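Local coordinates for protein EF-P arginine 32 rhamnosyl-transferase (Pseudomonas putida KT2440, PDB 5NV8) that belongs to the EarP family of rhamnosyltransferases and holds 2'-deoxy-thymidine-beta-L-rhamnose in a pocket of its fold, at residues G245-H248 / V249-R253; D269-D272 / R273-S277; L337-A340 / W341-F345. All coordinates share one frame; numbering follows the deposited sequence.

Overall arrangement
Three local contacts show how chemistry follows place in a GT-B type fold, the family's pair of Rossmann-like domains. Contact 1 lies at the surface, where a beta turn joins a loop to the start of strand 252-255 at the sheet margin. Contacts 2 and 3 each lie along a single helix: contact 2 is buried in helix 268-277, where Phe271 lines the pocket of TRH, and contact 3, partly buried, lies in the last turns of helix 328-343. Contact 1 rests on a turn bond and a leucine lying over an arginine; contact 2 combines ring faces, a salt bridge and a water; contact 3 depends mainly on backbone carbonyls. No two touch; nearest atoms are at least about 12 Å apart.

Contact 1. Residues G245-H248 / V249-R253; sequences GPLH and VGDVR
Leu247 and Arg253 meet across a type II beta turn, His248 to Asp251, that carries the chain from the loop after helix 235-242 into strand 252-255 of the mixed sheet in this Rossmann-like domain. The apolar part of the contact is one branch of the leucine over one face of the guanidinium, toward its rim. Leu247 CD2 stands 3.5 Å from Arg253 CZ and only 3.1 Å from Arg253 NH1, so tight a spacing that the shorter value deserves some reserve. A bend at chi3 (133°) turns the arginine head beneath the methyl, while its NH2 forms a salt bridge with Glu244. Leu247 is the buried member of the group, packed also on Val235, Ser239 and Leu242 of the preceding helix.

The polar part belongs to the turn itself. Asp251 N gives a nearly straight bond (169°) to His248 O at 3.3 Å, and Gly250 fills the third position with the positive phi (113°) usual there in a type II turn. A second, weak link runs back from His248 N to Asp251 OD2, 3.5 Å away, so that one aspartate answers His248 through both backbone and side chain. Backbone bonds of Asp251 with Val262 and of Arg253 with Val260 join this end of the turn and the strand to strand 258-263. Beside the turn, Pro246 O lies 3.8 Å above the plane of the His248 ring, offset toward its rim.

Contact 2. Residues D269-D272 / R273-S277; sequences DDFD and RLLWS. With TRH (2'-deoxy-thymidine-beta-L-rhamnose), chain B.
Phe271 presents one ring face to the thymine base of TRH and the opposite face to Leu275. On the ligand side Phe271 CD1 comes within 3.6 Å of TRH C51; on the helix side Leu275 CD1 reaches 3.7 Å from Phe271 CE2, the two side chains meeting at a slant. With CG anti to the backbone N (chi1 -179°), the phenyl ring is carried out between ligand and leucine. The indole of Trp276 has Asp272 O over one face, toward the rim and 3.0 Å from Trp276 CG, the same carbonyl that accepts Trp276 N. A CH-pi contact adds to it: Asp272 CB lies 4.1 Å from the centroid of the six-membered ring of Trp276. At the edge of the Arg273 guanidinium, in its plane, a single carboxylate oxygen takes a side-on salt bridge: Asp270 OD1 is 2.7 Å from Arg273 NE and 2.8 Å from Arg273 NH2. The two planes are turned 40° apart, and Ser267 OG holds the other oxygen, Asp270 OD2.

Phe271 and Leu275, like Asp272 and Trp276, are four residues apart, and Asp270 and Arg273 three, along helix 268-277 of the Rossmann-like domain, which lines the ligand pocket with Phe271 while Trp276 packs on helices 169-177 and 287-295. A water donates to Asp272 OD1 at 2.7 Å and weakly accepts from Trp276 NE1. Ser277 OG donates to Arg273 O at 2.9 Å.

Contact 3. Residues L337-A340 / W341-F345; sequences LWRA and WNMDF
Asn342 reaches back one helical turn to Trp338, its ND2 donating to Trp338 O at 2.9 Å with the carbonyl somewhat out of the amide plane. A first torsion of -67° sets the amide beside the backbone N, within range of that carbonyl. Next to it Arg339 O is shared: Asn342 N approaches at 3.1 Å from well above the carbonyl plane, 65° out of it, in a three-residue-back bond, and Met343 N makes a short but poorly angled, weak bond to the same oxygen. The methionine side chain runs alongside that of Arg339, pointing the same way, with Met343 SD 3.7 Å from Arg339 CB.

Where the chain leaves the helix, Ala340 O accepts weak bonds from Asp344 N and from Phe345 N, the latter at 3.4 Å, and Asp344 has the positive phi that turns the chain away. Phe345 CB lies 3.7 Å from Ala340 CB. The turn recalls a Schellman motif in its positive phi, its weak six-to-one bond and this apolar contact, but lacks the second bond of that motif. Above one face of the Phe345 ring, 3.3 Å from its plane and toward the rim, lies Met343 O.

A second shell fixes these groups. The Asn342 amide is held through both its nitrogen and its oxygen, ND2 also donating to Trp301 O and OD1 accepting from Ile303 N, while the Arg339 guanidinium forms a salt bridge with Glu316. Trp341 sets its ring edge-to-face with Trp214. Helix 328-343 thereby lies against strand 299-302 through Trp338, Trp341 and Asn342, against helix 315-322 through Trp338, Asn342 and Met343, and against helix 347-355 through Leu337, Ala340 and Trp341.

Contact 1. Residues G245-H248 / V249-R253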
ATOM      1  N   GLY A 245       3.826  14.539 -25.199  1.00 80.87           N
ATOM      2  CA  GLY A 245       3.177  15.585 -24.460  1.00 80.66           C
ATOM      3  C   GLY A 245       2.781  15.148 -23.060  1.00 80.92           C
ATOM      4  O   GLY A 245       3.059  14.020 -22.627  1.00 78.24           O
ATOM      5  N   PRO A 246       2.126  16.053 -22.331  1.00 81.26           N
ATOM      6  CA  PRO A 246       1.695  15.726 -20.965  1.00 79.45           C
ATOM      7  C   PRO A 246       0.697  14.578 -20.953  1.00 71.05           C
ATOM      8  O   PRO A 246      -0.162  14.464 -21.830  1.00 74.26           O
ATOM      9  CB  PRO A 246       1.061  17.031 -20.469  1.00 80.54           C
ATOM     10  CG  PRO A 246       1.615  18.097 -21.358  1.00 85.08           C
ATOM     11  CD  PRO A 246       1.815  17.445 -22.691  1.00 85.55           C
ATOM     12  N   LEU A 247       0.820  13.724 -19.943  1.00 59.93           N
ATOM     13  CA  LEU A 247      -0.053  12.571 -19.772  1.00 61.41           C
ATOM     14  C   LEU A 247      -1.032  12.828 -18.637  1.00 62.41           C
ATOM     15  O   LEU A 247      -0.628  13.229 -17.540  1.00 65.96           O
ATOM     16  CB  LEU A 247       0.754  11.303 -19.486  1.00 60.17           C
ATOM     17  CG  LEU A 247       1.571  10.749 -20.649  1.00 61.35           C
ATOM     18  CD1 LEU A 247       1.882   9.286 -20.408  1.00 54.15           C
ATOM     19  CD2 LEU A 247       0.806  10.930 -21.943  1.00 62.06           C
ATOM     20  N   HIS A 248      -2.313  12.596 -18.906  1.00 52.67           N
ATOM     21  CA  HIS A 248      -3.332  12.682 -17.869  1.00 63.80           C
ATOM     22  C   HIS A 248      -4.227  11.451 -17.914  1.00 63.24           C
ATOM     23  O   HIS A 248      -3.947  10.499 -18.651  1.00 70.31           O
ATOM     24  CB  HIS A 248      -4.153  13.963 -18.019  1.00 76.14           C
ATOM     25  CG  HIS A 248      -3.355  15.138 -18.495  1.00 81.59           C
ATOM     26  ND1 HIS A 248      -3.483  15.663 -19.762  1.00 83.33           N
ATOM     27  CD2 HIS A 248      -2.415  15.885 -17.871  1.00 82.36           C
ATOM     28  CE1 HIS A 248      -2.658  16.685 -19.899  1.00 83.91           C
ATOM     29  NE2 HIS A 248      -1.997  16.841 -18.765  1.00 85.08           N
ATOM     30  N   VAL A 249      -5.307  11.471 -17.130  1.00 54.53           N
ATOM     31  CA  VAL A 249      -6.143  10.288 -16.961  1.00 49.46           C
ATOM     32  C   VAL A 249      -6.721   9.860 -18.301  1.00 49.25           C
ATOM     33  O   VAL A 249      -7.310  10.667 -19.032  1.00 56.62           O
ATOM     34  CB  VAL A 249      -7.253  10.571 -15.937  1.00 48.97           C
ATOM     35  CG1 VAL A 249      -8.337   9.507 -16.013  1.00 46.31           C
ATOM     36  CG2 VAL A 249      -6.665  10.660 -14.539  1.00 46.12           C
ATOM     37  N   GLY A 250      -6.547   8.578 -18.632  1.00 49.38           N
ATOM     38  CA  GLY A 250      -7.079   7.986 -19.840  1.00 52.68           C
ATOM     39  C   GLY A 250      -6.019   7.565 -20.839  1.00 46.28           C
ATOM     40  O   GLY A 250      -6.235   6.606 -21.592  1.00 45.66           O
ATOM     41  N   ASP A 251      -4.880   8.254 -20.860  1.00 46.75           N
ATOM     42  CA  ASP A 251      -3.850   7.976 -21.854  1.00 46.66           C
ATOM     43  C   ASP A 251      -3.190   6.628 -21.588  1.00 52.78           C
ATOM     44  O   ASP A 251      -2.814   6.319 -20.453  1.00 53.99           O
ATOM     45  CB  ASP A 251      -2.799   9.085 -21.852  1.00 48.19           C
ATOM     46  CG  ASP A 251      -3.350  10.409 -22.335  1.00 56.32           C
ATOM     47  OD1 ASP A 251      -4.468  10.423 -22.892  1.00 59.36           O
ATOM     48  OD2 ASP A 251      -2.666  11.438 -22.157  1.00 61.81           O
ATOM     49  N   VAL A 252      -3.051   5.827 -22.641  1.00 45.39           N
ATOM     50  CA  VAL A 252      -2.360   4.544 -22.580  1.00 50.52           C
ATOM     51  C   VAL A 252      -1.443   4.441 -23.793  1.00 47.74           C
ATOM     52  O   VAL A 252      -1.882   4.645 -24.931  1.00 46.91           O
ATOM     53  CB  VAL A 252      -3.348   3.358 -22.502  1.00 58.73           C
ATOM     54  CG1 VAL A 252      -4.253   3.292 -23.725  1.00 61.99           C
ATOM     55  CG2 VAL A 252      -2.606   2.046 -22.321  1.00 56.62           C
ATOM     56  N   ARG A 253      -0.161   4.169 -23.552  1.00 44.40           N
ATOM     57  CA  ARG A 253       0.849   4.203 -24.602  1.00 40.44           C
ATOM     58  C   ARG A 253       1.788   3.011 -24.474  1.00 45.18           C
ATOM     59  O   ARG A 253       2.106   2.563 -23.368  1.00 38.46           O
ATOM     60  CB  ARG A 253       1.662   5.512 -24.560  1.00 42.18           C
ATOM     61  CG  ARG A 253       0.823   6.775 -24.387  1.00 44.62           C
ATOM     62  CD  ARG A 253       1.684   8.028 -24.390  1.00 56.77           C
ATOM     63  NE  ARG A 253       1.136   9.058 -25.269  1.00 73.65           N
ATOM     64  CZ  ARG A 253       1.567  10.316 -25.308  1.00 83.13           C
ATOM     65  NH1 ARG A 253       2.572  10.695 -24.533  1.00 88.26           N
ATOM     66  NH2 ARG A 253       1.013  11.185 -26.142  1.00 86.58           N
TER

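Contact 2. Residues D269-D272 / R273-S277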
ATOM      1  N   ASP A 269     -11.364   1.370  -1.531  1.00 31.45           N
ATOM      2  CA  ASP A 269     -11.702  -0.036  -1.729  1.00 38.63           C
ATOM      3  C   ASP A 269     -11.326  -0.501  -3.131  1.00 37.79           C
ATOM      4  O   ASP A 269     -10.864  -1.634  -3.311  1.00 33.25           O
ATOM      5  CB  ASP A 269     -13.192  -0.258  -1.473  1.00 44.39           C
ATOM      6  CG  ASP A 269     -13.537  -0.253   0.003  1.00 44.27           C
ATOM      7  OD1 ASP A 269     -12.632  -0.494   0.832  1.00 36.51           O
ATOM      8  OD2 ASP A 269     -14.716  -0.003   0.332  1.00 46.92           O
ATOM      9  N   ASP A 270     -11.518   0.355  -4.138  1.00 36.96           N
ATOM     10  CA  ASP A 270     -11.128  -0.025  -5.490  1.00 28.25           C
ATOM     11  C   ASP A 270      -9.614  -0.077  -5.642  1.00 29.10           C
ATOM     12  O   ASP A 270      -9.103  -0.838  -6.473  1.00 31.44           O
ATOM     13  CB  ASP A 270     -11.744   0.933  -6.507  1.00 34.47           C
ATOM     14  CG  ASP A 270     -13.203   0.625  -6.784  1.00 43.97           C
ATOM     15  OD1 ASP A 270     -13.507  -0.517  -7.187  1.00 51.05           O
ATOM     16  OD2 ASP A 270     -14.048   1.524  -6.604  1.00 58.42           O
ATOM     17  N   PHE A 271      -8.880   0.709  -4.850  1.00 33.46           N
ATOM     18  CA  PHE A 271      -7.428   0.574  -4.833  1.00 25.24           C
ATOM     19  C   PHE A 271      -7.005  -0.784  -4.286  1.00 33.18           C
ATOM     20  O   PHE A 271      -5.981  -1.328  -4.712  1.00 34.71           O
ATOM     21  CB  PHE A 271      -6.798   1.702  -4.013  1.00 35.02           C
ATOM     22  CG  PHE A 271      -5.297   1.650  -3.967  1.00 34.11           C
ATOM     23  CD1 PHE A 271      -4.543   2.029  -5.067  1.00 34.00           C
ATOM     24  CD2 PHE A 271      -4.638   1.221  -2.826  1.00 24.79           C
ATOM     25  CE1 PHE A 271      -3.161   1.978  -5.033  1.00 25.93           C
ATOM     26  CE2 PHE A 271      -3.254   1.171  -2.783  1.00 26.64           C
ATOM     27  CZ  PHE A 271      -2.516   1.549  -3.889  1.00 25.31           C
ATOM     28  N   ASP A 272      -7.773  -1.341  -3.343  1.00 31.35           N
ATOM     29  CA  ASP A 272      -7.537  -2.718  -2.921  1.00 37.44           C
ATOM     30  C   ASP A 272      -7.773  -3.686  -4.074  1.00 31.65           C
ATOM     31  O   ASP A 272      -6.988  -4.618  -4.285  1.00 23.96           O
ATOM     32  CB  ASP A 272      -8.436  -3.076  -1.737  1.00 22.41           C
ATOM     33  CG  ASP A 272      -7.933  -2.507  -0.422  1.00 29.69           C
ATOM     34  OD1 ASP A 272      -6.700  -2.452  -0.221  1.00 22.09           O
ATOM     35  OD2 ASP A 272      -8.778  -2.119   0.413  1.00 24.25           O
ATOM     36  N   ARG A 273      -8.857  -3.482  -4.827  1.00 23.34           N
ATOM     37  CA  ARG A 273      -9.123  -4.320  -5.992  1.00 29.64           C
ATOM     38  C   ARG A 273      -8.000  -4.205  -7.014  1.00 26.82           C
ATOM     39  O   ARG A 273      -7.644  -5.189  -7.672  1.00 33.75           O
ATOM     40  CB  ARG A 273     -10.467  -3.940  -6.618  1.00 29.02           C
ATOM     41  CG  ARG A 273     -11.603  -3.734  -5.617  1.00 39.72           C
ATOM     42  CD  ARG A 273     -12.940  -4.226  -6.166  1.00 45.98           C
ATOM     43  NE  ARG A 273     -13.663  -3.178  -6.888  1.00 61.09           N
ATOM     44  CZ  ARG A 273     -14.670  -3.405  -7.728  1.00 70.36           C
ATOM     45  NH1 ARG A 273     -15.078  -4.645  -7.959  1.00 73.12           N
ATOM     46  NH2 ARG A 273     -15.267  -2.391  -8.341  1.00 70.61           N
ATOM     47  N   LEU A 274      -7.426  -3.008  -7.156  1.00 23.84           N
ATOM     48  CA  LEU A 274      -6.266  -2.836  -8.025  1.00 37.05           C
ATOM     49  C   LEU A 274      -5.099  -3.698  -7.556  1.00 36.20           C
ATOM     50  O   LEU A 274      -4.515  -4.452  -8.342  1.00 22.63           O
ATOM     51  CB  LEU A 274      -5.860  -1.363  -8.074  1.00 24.55           C
ATOM     52  CG  LEU A 274      -4.839  -0.976  -9.148  1.00 33.54           C
ATOM     53  CD1 LEU A 274      -5.298  -1.437 -10.523  1.00 30.15           C
ATOM     54  CD2 LEU A 274      -4.589   0.520  -9.140  1.00 26.13           C
ATOM     55  N   LEU A 275      -4.751  -3.601  -6.268  1.00 26.44           N
ATOM     56  CA  LEU A 275      -3.638  -4.384  -5.737  1.00 21.71           C
ATOM     57  C   LEU A 275      -3.878  -5.879  -5.915  1.00 21.81           C
ATOM     58  O   LEU A 275      -2.970  -6.618  -6.311  1.00 23.69           O
ATOM     59  CB  LEU A 275      -3.417  -4.053  -4.261  1.00 21.55           C
ATOM     60  CG  LEU A 275      -3.002  -2.622  -3.908  1.00 38.12           C
ATOM     61  CD1 LEU A 275      -2.939  -2.445  -2.398  1.00 25.53           C
ATOM     62  CD2 LEU A 275      -1.666  -2.265  -4.549  1.00 32.89           C
ATOM     63  N   TRP A 276      -5.100  -6.341  -5.633  1.00 21.56           N
ATOM     64  CA  TRP A 276      -5.425  -7.756  -5.778  1.00 35.97           C
ATOM     65  C   TRP A 276      -5.360  -8.225  -7.227  1.00 36.91           C
ATOM     66  O   TRP A 276      -5.223  -9.429  -7.467  1.00 45.44           O
ATOM     67  CB  TRP A 276      -6.819  -8.039  -5.210  1.00 22.04           C
ATOM     68  CG  TRP A 276      -7.013  -7.593  -3.789  1.00 31.48           C
ATOM     69  CD1 TRP A 276      -6.037  -7.302  -2.878  1.00 35.64           C
ATOM     70  CD2 TRP A 276      -8.264  -7.385  -3.115  1.00 32.04           C
ATOM     71  NE1 TRP A 276      -6.602  -6.930  -1.682  1.00 30.67           N
ATOM     72  CE2 TRP A 276      -7.966  -6.970  -1.802  1.00 24.51           C
ATOM     73  CE3 TRP A 276      -9.605  -7.511  -3.495  1.00 27.20           C
ATOM     74  CZ2 TRP A 276      -8.958  -6.682  -0.866  1.00 29.61           C
ATOM     75  CZ3 TRP A 276     -10.589  -7.224  -2.565  1.00 26.32           C
ATOM     76  CH2 TRP A 276     -10.260  -6.815  -1.265  1.00 22.41           C
ATOM     77  N   SER A 277      -5.446  -7.308  -8.192  1.00 31.19           N
ATOM     78  CA  SER A 277      -5.544  -7.678  -9.599  1.00 23.02           C
ATOM     79  C   SER A 277      -4.190  -7.842 -10.279  1.00 33.46           C
ATOM     80  O   SER A 277      -4.083  -8.620 -11.234  1.00 28.50           O
ATOM     81  CB  SER A 277      -6.372  -6.633 -10.351  1.00 23.85           C
ATOM     82  OG  SER A 277      -7.757  -6.799 -10.081  1.00 33.74           O
TER
HETATM   83  O4P TRH B 401       3.024   8.771   0.437  1.00 49.66           O
HETATM   84  P2  TRH B 401       1.724   8.496   1.099  1.00 49.48           P
HETATM   85  O3P TRH B 401       0.513   9.340   0.434  1.00 30.25           O
HETATM   86  O1  TRH B 401       1.750   8.822   2.677  1.00 55.60           O
HETATM   87  C1  TRH B 401       2.971   9.340   3.243  1.00 62.45           C
HETATM   88  C2  TRH B 401       2.858   9.458   4.770  1.00 63.66           C
HETATM   89  O2  TRH B 401       1.539   9.840   5.164  1.00 71.02           O
HETATM   90  C3  TRH B 401       3.814  10.538   5.290  1.00 63.07           C
HETATM   91  O3  TRH B 401       3.217  11.829   5.118  1.00 61.61           O
HETATM   92  C4  TRH B 401       5.106  10.485   4.501  1.00 63.69           C
HETATM   93  O4  TRH B 401       5.673   9.166   4.614  1.00 69.59           O
HETATM   94  OPP TRH B 401       1.313   6.942   0.926  1.00 51.61           O
HETATM   95  P   TRH B 401       0.170   6.317   1.855  1.00 44.85           P
HETATM   96  O1P TRH B 401       0.503   6.329   3.301  1.00 42.09           O
HETATM   97  O2P TRH B 401      -0.110   4.818   1.325  1.00 55.46           O
HETATM   98  O5' TRH B 401      -1.193   7.110   1.533  1.00 36.83           O
HETATM   99  C5' TRH B 401      -1.913   6.829   0.335  1.00 30.53           C
HETATM  100  C4' TRH B 401      -3.392   6.754   0.673  1.00 25.71           C
HETATM  101  O4' TRH B 401      -4.110   7.014  -0.564  1.00 25.46           O
HETATM  102  C3' TRH B 401      -3.741   5.323   1.029  1.00 37.48           C
HETATM  103  O3' TRH B 401      -5.059   5.281   1.591  1.00 38.80           O
HETATM  104  C2' TRH B 401      -3.782   4.741  -0.366  1.00 35.03           C
HETATM  105  C1' TRH B 401      -4.763   5.762  -0.886  1.00 32.79           C
HETATM  106  N11 TRH B 401      -5.035   5.673  -2.337  1.00 45.27           N
HETATM  107  C21 TRH B 401      -6.309   5.637  -2.746  1.00 43.68           C
HETATM  108  O21 TRH B 401      -7.225   5.666  -1.926  1.00 45.28           O
HETATM  109  N31 TRH B 401      -6.611   5.565  -4.103  1.00 37.30           N
HETATM  110  C41 TRH B 401      -5.597   5.531  -5.054  1.00 31.96           C
HETATM  111  O41 TRH B 401      -5.890   5.465  -6.246  1.00 34.08           O
HETATM  112  C51 TRH B 401      -4.274   5.572  -4.635  1.00 41.60           C
HETATM  113  C5A TRH B 401      -3.254   5.541  -5.578  1.00 37.39           C
HETATM  114  C61 TRH B 401      -3.985   5.646  -3.275  1.00 47.36           C
HETATM  115  O   HOH W   1      -5.050  -4.536  -0.220  1.00 29.71           O

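Contact 3. Residues L337-A340 / W341-F345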
ATOM      1  N   LEU A 337      16.555  -5.596  -5.189  1.00 42.85           N
ATOM      2  CA  LEU A 337      15.381  -4.967  -5.786  1.00 41.62           C
ATOM      3  C   LEU A 337      14.917  -3.774  -4.965  1.00 39.29           C
ATOM      4  O   LEU A 337      14.670  -2.692  -5.506  1.00 40.79           O
ATOM      5  CB  LEU A 337      14.246  -5.986  -5.925  1.00 36.10           C
ATOM      6  CG  LEU A 337      13.026  -5.523  -6.735  1.00 39.33           C
ATOM      7  CD1 LEU A 337      13.422  -4.819  -8.034  1.00 28.48           C
ATOM      8  CD2 LEU A 337      12.061  -6.676  -6.997  1.00 31.95           C
ATOM      9  N   TRP A 338      14.783  -3.957  -3.654  1.00 40.39           N
ATOM     10  CA  TRP A 338      14.192  -2.928  -2.808  1.00 35.53           C
ATOM     11  C   TRP A 338      15.178  -1.805  -2.503  1.00 41.13           C
ATOM     12  O   TRP A 338      14.786  -0.635  -2.438  1.00 39.12           O
ATOM     13  CB  TRP A 338      13.670  -3.564  -1.519  1.00 35.99           C
ATOM     14  CG  TRP A 338      12.382  -4.300  -1.704  1.00 30.80           C
ATOM     15  CD1 TRP A 338      12.080  -5.194  -2.690  1.00 29.48           C
ATOM     16  CD2 TRP A 338      11.220  -4.213  -0.873  1.00 30.85           C
ATOM     17  NE1 TRP A 338      10.797  -5.664  -2.526  1.00 33.29           N
ATOM     18  CE2 TRP A 338      10.250  -5.079  -1.415  1.00 28.33           C
ATOM     19  CE3 TRP A 338      10.907  -3.484   0.278  1.00 33.08           C
ATOM     20  CZ2 TRP A 338       8.988  -5.236  -0.847  1.00 27.36           C
ATOM     21  CZ3 TRP A 338       9.656  -3.641   0.839  1.00 37.10           C
ATOM     22  CH2 TRP A 338       8.710  -4.509   0.276  1.00 33.25           C
ATOM     23  N   ARG A 339      16.456  -2.139  -2.307  1.00 44.44           N
ATOM     24  CA  ARG A 339      17.456  -1.101  -2.072  1.00 49.89           C
ATOM     25  C   ARG A 339      17.630  -0.220  -3.302  1.00 48.16           C
ATOM     26  O   ARG A 339      17.811   0.997  -3.180  1.00 42.37           O
ATOM     27  CB  ARG A 339      18.790  -1.732  -1.677  1.00 54.30           C
ATOM     28  CG  ARG A 339      18.808  -2.333  -0.283  1.00 56.36           C
ATOM     29  CD  ARG A 339      20.057  -3.172  -0.066  1.00 59.11           C
ATOM     30  NE  ARG A 339      20.187  -3.611   1.319  1.00 60.38           N
ATOM     31  CZ  ARG A 339      21.091  -4.488   1.742  1.00 58.17           C
ATOM     32  NH1 ARG A 339      21.950  -5.023   0.884  1.00 54.24           N
ATOM     33  NH2 ARG A 339      21.137  -4.829   3.023  1.00 61.99           N
ATOM     34  N   ALA A 340      17.568  -0.816  -4.497  1.00 47.08           N
ATOM     35  CA  ALA A 340      17.765  -0.055  -5.727  1.00 39.76           C
ATOM     36  C   ALA A 340      16.680   0.998  -5.915  1.00 40.89           C
ATOM     37  O   ALA A 340      16.966   2.128  -6.329  1.00 47.05           O
ATOM     38  CB  ALA A 340      17.805  -1.006  -6.920  1.00 36.94           C
ATOM     39  N   TRP A 341      15.428   0.646  -5.617  1.00 41.98           N
ATOM     40  CA  TRP A 341      14.309   1.574  -5.735  1.00 35.82           C
ATOM     41  C   TRP A 341      14.381   2.713  -4.726  1.00 39.69           C
ATOM     42  O   TRP A 341      13.656   3.702  -4.881  1.00 38.67           O
ATOM     43  CB  TRP A 341      12.994   0.803  -5.571  1.00 35.82           C
ATOM     44  CG  TRP A 341      11.754   1.527  -6.025  1.00 36.65           C
ATOM     45  CD1 TRP A 341      10.630   1.765  -5.285  1.00 35.08           C
ATOM     46  CD2 TRP A 341      11.503   2.088  -7.322  1.00 36.93           C
ATOM     47  NE1 TRP A 341       9.700   2.441  -6.037  1.00 32.00           N
ATOM     48  CE2 TRP A 341      10.211   2.654  -7.290  1.00 42.31           C
ATOM     49  CE3 TRP A 341      12.245   2.172  -8.505  1.00 39.86           C
ATOM     50  CZ2 TRP A 341       9.647   3.294  -8.394  1.00 32.67           C
ATOM     51  CZ3 TRP A 341      11.684   2.807  -9.600  1.00 39.22           C
ATOM     52  CH2 TRP A 341      10.398   3.360  -9.537  1.00 36.18           C
ATOM     53  N   ASN A 342      15.238   2.606  -3.709  1.00 43.08           N
ATOM     54  CA  ASN A 342      15.342   3.620  -2.671  1.00 45.02           C
ATOM     55  C   ASN A 342      16.731   4.232  -2.539  1.00 44.53           C
ATOM     56  O   ASN A 342      16.863   5.265  -1.873  1.00 46.81           O
ATOM     57  CB  ASN A 342      14.930   3.036  -1.308  1.00 41.00           C
ATOM     58  CG  ASN A 342      13.451   2.690  -1.241  1.00 40.93           C
ATOM     59  OD1 ASN A 342      12.595   3.571  -1.147  1.00 38.96           O
ATOM     60  ND2 ASN A 342      13.146   1.398  -1.283  1.00 42.58           N
ATOM     61  N   MET A 343      17.764   3.636  -3.145  1.00 44.85           N
ATOM     62  CA  MET A 343      19.130   4.138  -3.015  1.00 56.95           C
ATOM     63  C   MET A 343      19.810   4.331  -4.367  1.00 59.09           C
ATOM     64  O   MET A 343      21.040   4.444  -4.422  1.00 50.62           O
ATOM     65  CB  MET A 343      19.965   3.209  -2.126  1.00 64.79           C
ATOM     66  CG  MET A 343      19.223   2.698  -0.895  1.00 64.73           C
ATOM     67  SD  MET A 343      20.070   1.373  -0.011  1.00 69.29           S
ATOM     68  CE  MET A 343      21.759   1.965  -0.032  1.00 68.53           C
ATOM     69  N   ASP A 344      19.035   4.359  -5.457  1.00 48.69           N
ATOM     70  CA  ASP A 344      19.523   4.737  -6.787  1.00 52.93           C
ATOM     71  C   ASP A 344      20.511   3.717  -7.356  1.00 46.62           C
ATOM     72  O   ASP A 344      21.538   4.085  -7.927  1.00 48.53           O
ATOM     73  CB  ASP A 344      20.143   6.140  -6.768  1.00 62.51           C
ATOM     74  CG  ASP A 344      20.138   6.801  -8.132  1.00 62.92           C
ATOM     75  OD1 ASP A 344      19.592   6.205  -9.080  1.00 61.65           O
ATOM     76  OD2 ASP A 344      20.678   7.919  -8.257  1.00 68.04           O
ATOM     77  N   PHE A 345      20.200   2.431  -7.211  1.00 47.63           N
ATOM     78  CA  PHE A 345      20.938   1.368  -7.879  1.00 51.51           C
ATOM     79  C   PHE A 345      20.114   0.841  -9.050  1.00 52.41           C
ATOM     80  O   PHE A 345      18.885   0.957  -9.059  1.00 52.03           O
ATOM     81  CB  PHE A 345      21.279   0.238  -6.906  1.00 43.50           C
ATOM     82  CG  PHE A 345      21.957   0.706  -5.649  1.00 51.11           C
ATOM     83  CD1 PHE A 345      22.886   1.733  -5.691  1.00 52.37           C
ATOM     84  CD2 PHE A 345      21.667   0.123  -4.427  1.00 50.58           C
ATOM     85  CE1 PHE A 345      23.511   2.171  -4.538  1.00 57.74           C
ATOM     86  CE2 PHE A 345      22.289   0.556  -3.271  1.00 57.32           C
ATOM     87  CZ  PHE A 345      23.212   1.581  -3.327  1.00 57.57           C
TER